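Local coordinates for thiosulfate sulfurtransferase YnjE (Escherichia coli, PDB 2WLR), which catalyses the transfer of sulfur from thiosulfate to cyanide, giving thiocyanate and sulfite, through a cysteine persulfide intermediate, at residues Asp76-Leu81 / Leu100-Ile105. Numbering follows the deposited sequence.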
loop_
_atom_site.group_PDB
_atom_site.type_symbol
_atom_site.label_atom_id
_atom_site.label_comp_id
_atom_site.label_asym_id
_atom_site.label_seq_id
_atom_site.Cartn_x
_atom_site.Cartn_y
_atom_site.Cartn_z
ATOM N N ASP A 76 -17.112 -25.799 -8.083
ATOM C CA ASP A 76 -18.177 -25.812 -9.081
ATOM C C ASP A 76 -19.099 -24.606 -9.040
ATOM O O ASP A 76 -20.046 -24.573 -9.790
ATOM C CB ASP A 76 -19.039 -27.080 -8.933
ATOM C CG ASP A 76 -18.235 -28.365 -9.086
ATOM O OD1 ASP A 76 -17.186 -28.360 -9.764
ATOM O OD2 ASP A 76 -18.670 -29.399 -8.528
ATOM N N ALA A 77 -18.805 -23.617 -8.200
ATOM C CA ALA A 77 -19.619 -22.393 -8.172
ATOM C C ALA A 77 -19.307 -21.538 -9.407
ATOM O O ALA A 77 -18.169 -21.530 -9.852
ATOM C CB ALA A 77 -19.336 -21.611 -6.903
ATOM N N PRO A 78 -20.316 -20.827 -9.961
ATOM C CA PRO A 78 -20.040 -19.941 -11.113
ATOM C C PRO A 78 -18.980 -18.868 -10.813
ATOM O O PRO A 78 -18.998 -18.252 -9.761
ATOM C CB PRO A 78 -21.389 -19.270 -11.409
ATOM C CG PRO A 78 -22.403 -19.919 -10.485
ATOM C CD PRO A 78 -21.704 -20.734 -9.477
ATOM N N VAL A 79 -18.032 -18.699 -11.726
ATOM C CA VAL A 79 -17.176 -17.508 -11.709
ATOM C C VAL A 79 -17.364 -16.787 -13.027
ATOM O O VAL A 79 -17.477 -17.414 -14.076
ATOM C CB VAL A 79 -15.673 -17.812 -11.380
ATOM C CG1 VAL A 79 -15.606 -18.607 -10.090
ATOM C CG2 VAL A 79 -14.974 -18.540 -12.515
ATOM N N ALA A 80 -17.506 -15.460 -12.974
ATOM C CA ALA A 80 -17.725 -14.665 -14.179
ATOM C C ALA A 80 -16.590 -13.666 -14.309
ATOM O O ALA A 80 -16.380 -12.838 -13.413
ATOM C CB ALA A 80 -19.034 -13.944 -14.115
ATOM N N LEU A 81 -15.856 -13.760 -15.406
ATOM C CA LEU A 81 -14.679 -12.936 -15.665
ATOM C C LEU A 81 -15.032 -11.701 -16.446
ATOM O O LEU A 81 -15.971 -11.686 -17.253
ATOM C CB LEU A 81 -13.647 -13.712 -16.472
ATOM C CG LEU A 81 -13.266 -15.109 -15.993
ATOM C CD1 LEU A 81 -12.124 -15.669 -16.802
ATOM C CD2 LEU A 81 -12.942 -15.147 -14.546
ATOM N N LEU A 100 -11.371 -25.193 -11.690
ATOM C CA LEU A 100 -12.683 -24.546 -11.588
ATOM C C LEU A 100 -13.518 -24.992 -12.756
ATOM O O LEU A 100 -13.033 -24.960 -13.888
ATOM C CB LEU A 100 -12.566 -23.022 -11.586
ATOM C CG LEU A 100 -12.034 -22.459 -10.285
ATOM C CD1 LEU A 100 -10.585 -22.762 -10.174
ATOM C CD2 LEU A 100 -12.272 -20.935 -10.162
ATOM N N THR A 101 -14.763 -25.399 -12.490
ATOM C CA THR A 101 -15.595 -26.053 -13.522
ATOM C C THR A 101 -16.692 -25.195 -14.146
ATOM O O THR A 101 -17.341 -25.622 -15.097
ATOM C CB THR A 101 -16.233 -27.351 -12.963
ATOM O OG1 THR A 101 -17.134 -27.023 -11.920
ATOM C CG2 THR A 101 -15.155 -28.286 -12.398
ATOM N N HIS A 102 -16.889 -23.976 -13.653
ATOM C CA HIS A 102 -17.984 -23.152 -14.149
ATOM C C HIS A 102 -17.493 -21.720 -14.350
ATOM O O HIS A 102 -17.679 -20.898 -13.460
ATOM C CB HIS A 102 -19.130 -23.178 -13.137
ATOM C CG HIS A 102 -20.408 -22.610 -13.661
ATOM N ND1 HIS A 102 -20.445 -21.638 -14.639
ATOM C CD2 HIS A 102 -21.694 -22.846 -13.313
ATOM C CE1 HIS A 102 -21.703 -21.322 -14.895
ATOM N NE2 HIS A 102 -22.481 -22.039 -14.105
ATOM N N ILE A 103 -16.863 -21.466 -15.494
ATOM C CA ILE A 103 -16.206 -20.186 -15.800
ATOM C C ILE A 103 -16.900 -19.538 -16.974
ATOM O O ILE A 103 -16.903 -20.069 -18.082
ATOM C CB ILE A 103 -14.721 -20.378 -16.142
ATOM C CG1 ILE A 103 -13.992 -21.101 -15.010
ATOM C CG2 ILE A 103 -14.013 -19.010 -16.414
ATOM C CD1 ILE A 103 -12.581 -21.480 -15.354
ATOM N N SER A 104 -17.517 -18.385 -16.715
ATOM C CA SER A 104 -18.277 -17.619 -17.711
ATOM C C SER A 104 -17.692 -16.216 -17.872
ATOM O O SER A 104 -16.774 -15.841 -17.137
ATOM C CB SER A 104 -19.710 -17.446 -17.225
ATOM O OG SER A 104 -20.359 -18.690 -17.045
ATOM N N ILE A 105 -18.224 -15.468 -18.824
ATOM C CA ILE A 105 -17.989 -14.026 -18.906
ATOM C C ILE A 105 -19.112 -13.298 -18.160
ATOM O O ILE A 105 -20.269 -13.759 -18.137
ATOM C CB ILE A 105 -17.927 -13.572 -20.365
ATOM C CG1 ILE A 105 -17.366 -12.173 -20.480
ATOM C CG2 ILE A 105 -19.305 -13.611 -21.012
ATOM C CD1 ILE A 105 -16.798 -11.897 -21.833
HETATM O O HOH W 1 -16.191 -22.929 -10.969
#
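P78 lays its ring over one face of the H102 imidazole: CB stands 3.9 Å above the centroid, only 3° off the ring normal, a CH-pi contact. Proline suits the spot, having no backbone N-H to bond and a rigid apolar ring to offer. From H102 CB, which packs 3.7 Å from D76 O, CG turns anti to the backbone N (chi1 -168°) and comes beneath P78 CA; past CG the flat of the ring runs on beneath P78, with P78 CB over its centre. Shortened to an alanine, H102 would lose the whole ring, and P78 CB would probably be left without the flat face it packs on.

Beyond this pair the strands run parallel. V79 N donates to H102 O (2.8 Å), S104 N to V79 O, and L81 N to S104 O, the last tilted 26° from the carbonyl plane. Before the ladder, a water joins A77 O to H102 N, and T101 OG1 donates to D76 OD1 at 2.5 Å. Branched, apolar V79 and I103 lie side by side, CG2 to CG1 3.7 Å, and I103 CG2 also meets L81 CD1, on the face covered by helix 85-97. Strand 79-82, that helix and edge strand 103-105 form a beta-alpha-beta unit of the first rhodanese domain.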